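PDB 6I8W: Alpha/beta fold hydrolase from Pseudomonas aeruginosa, which acts as a membrane phospholipase A that degrades membrane phospholipids and serves as a virulence factor. Local coordinates for residues A[62-67]-A[90-95]. Numbering follows the deposited sequence.
Sequences NPTLLL and HVVALD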
# COMPACT_ATOMS: atom_id res chain seq x y z
N ASN A 62 -22.77 -4.76 2.14
CA ASN A 62 -22.41 -3.35 2.10
C ASN A 62 -21.48 -3.05 0.93
O ASN A 62 -20.92 -3.98 0.35
CB ASN A 62 -21.79 -2.94 3.44
CG ASN A 62 -22.84 -2.81 4.54
OD1 ASN A 62 -24.00 -2.54 4.24
ND2 ASN A 62 -22.45 -3.00 5.79
N PRO A 63 -21.37 -1.77 0.53
CA PRO A 63 -20.51 -1.47 -0.62
C PRO A 63 -19.06 -1.87 -0.35
O PRO A 63 -18.60 -1.80 0.80
CB PRO A 63 -20.64 0.05 -0.77
CG PRO A 63 -21.94 0.39 -0.10
CD PRO A 63 -22.06 -0.57 1.04
N THR A 64 -18.37 -2.31 -1.39
CA THR A 64 -16.99 -2.75 -1.27
C THR A 64 -16.02 -1.59 -1.42
O THR A 64 -16.16 -0.77 -2.34
CB THR A 64 -16.65 -3.83 -2.32
OG1 THR A 64 -17.41 -5.01 -2.05
CG2 THR A 64 -15.15 -4.19 -2.27
N LEU A 65 -15.08 -1.51 -0.49
CA LEU A 65 -13.92 -0.64 -0.60
C LEU A 65 -12.71 -1.52 -0.86
O LEU A 65 -12.38 -2.37 -0.03
CB LEU A 65 -13.67 0.18 0.67
CG LEU A 65 -14.81 0.94 1.34
CD1 LEU A 65 -14.30 1.63 2.61
CD2 LEU A 65 -15.37 1.97 0.38
N LEU A 66 -12.02 -1.29 -1.97
CA LEU A 66 -10.82 -2.06 -2.28
C LEU A 66 -9.59 -1.17 -2.11
O LEU A 66 -9.46 -0.14 -2.79
CB LEU A 66 -10.89 -2.63 -3.70
CG LEU A 66 -9.64 -3.35 -4.21
CD1 LEU A 66 -9.29 -4.52 -3.30
CD2 LEU A 66 -9.89 -3.85 -5.64
N LEU A 67 -8.70 -1.58 -1.22
CA LEU A 67 -7.56 -0.75 -0.82
C LEU A 67 -6.27 -1.31 -1.40
O LEU A 67 -5.98 -2.50 -1.25
CB LEU A 67 -7.46 -0.68 0.72
CG LEU A 67 -8.76 -0.38 1.49
CD1 LEU A 67 -8.50 -0.37 3.01
CD2 LEU A 67 -9.35 0.96 1.05
N HIS A 90 -17.81 -3.27 3.16
CA HIS A 90 -17.12 -4.51 2.90
C HIS A 90 -15.72 -4.13 2.47
O HIS A 90 -15.51 -3.68 1.35
CB HIS A 90 -17.86 -5.31 1.83
CG HIS A 90 -17.14 -6.55 1.38
ND1 HIS A 90 -16.90 -6.82 0.05
CD2 HIS A 90 -16.63 -7.59 2.08
CE1 HIS A 90 -16.28 -7.99 -0.05
NE2 HIS A 90 -16.10 -8.47 1.17
N VAL A 91 -14.75 -4.29 3.36
CA VAL A 91 -13.41 -3.80 3.09
C VAL A 91 -12.51 -4.93 2.60
O VAL A 91 -12.48 -6.01 3.19
CB VAL A 91 -12.79 -3.13 4.33
CG1 VAL A 91 -11.35 -2.68 4.03
CG2 VAL A 91 -13.69 -1.95 4.82
N VAL A 92 -11.80 -4.67 1.50
CA VAL A 92 -10.85 -5.65 0.95
C VAL A 92 -9.50 -4.96 0.73
O VAL A 92 -9.43 -3.88 0.13
CB VAL A 92 -11.37 -6.27 -0.36
CG1 VAL A 92 -10.33 -7.26 -0.97
CG2 VAL A 92 -12.71 -6.95 -0.14
N ALA A 93 -8.43 -5.57 1.23
CA ALA A 93 -7.09 -5.05 0.99
C ALA A 93 -6.21 -6.19 0.48
O ALA A 93 -5.98 -7.16 1.20
CB ALA A 93 -6.51 -4.43 2.26
N LEU A 94 -5.73 -6.11 -0.77
CA LEU A 94 -4.90 -7.19 -1.33
C LEU A 94 -3.40 -6.89 -1.24
O LEU A 94 -2.99 -5.73 -1.15
CB LEU A 94 -5.27 -7.49 -2.80
CG LEU A 94 -4.66 -6.60 -3.90
CD1 LEU A 94 -4.95 -7.16 -5.31
CD2 LEU A 94 -5.15 -5.15 -3.79
N ASP A 95 -2.61 -7.96 -1.27
CA ASP A 95 -1.19 -7.87 -1.57
C ASP A 95 -1.05 -7.92 -3.08
O ASP A 95 -1.40 -8.94 -3.70
CB ASP A 95 -0.38 -9.01 -0.95
CG ASP A 95 -0.24 -8.88 0.56
OD1 ASP A 95 -0.34 -7.75 1.06
OD2 ASP A 95 -0.01 -9.92 1.22
O HOH W 1 -3.51 -3.24 -0.20
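On one face of the paired strands, CD1 of L66 reaches across to CG1 of V92, 3.7 Å away. With CG anti to the backbone N (chi1 175°), L66 carries this methyl over the backbone O of V92 and into the hollow between V92 and L94, with CD2 of L94 4.2 Å from CD1 of L66. F122 of helix 112-125 touches all three side chains and covers this patch. At the start of the same face T64 and H90 run alongside each other, and OG1 of T64 meets the imidazole edge in its plane, hydrogen-bonded to ND1 at 2.8 Å; NE2 of the ring is held by E56 of strand 50-57. The two segments are parallel neighbours of the central sheet of the alpha/beta hydrolase fold, joined by a beta-alpha-beta crossover through helix 79-82. Of the backbone bonds, L65 N to H90 O is bent (156°) and V92 N to L65 O straighter (169°). On the other face CD1 of L67 leans back to CG1 of V91 (3.8 Å), while CB of A93 sits 4.2 Å from CB of L67. At the last position L67 O and L94 N stand 3.7 Å apart without a hydrogen bond, and a water donates to L67 O and L94 O.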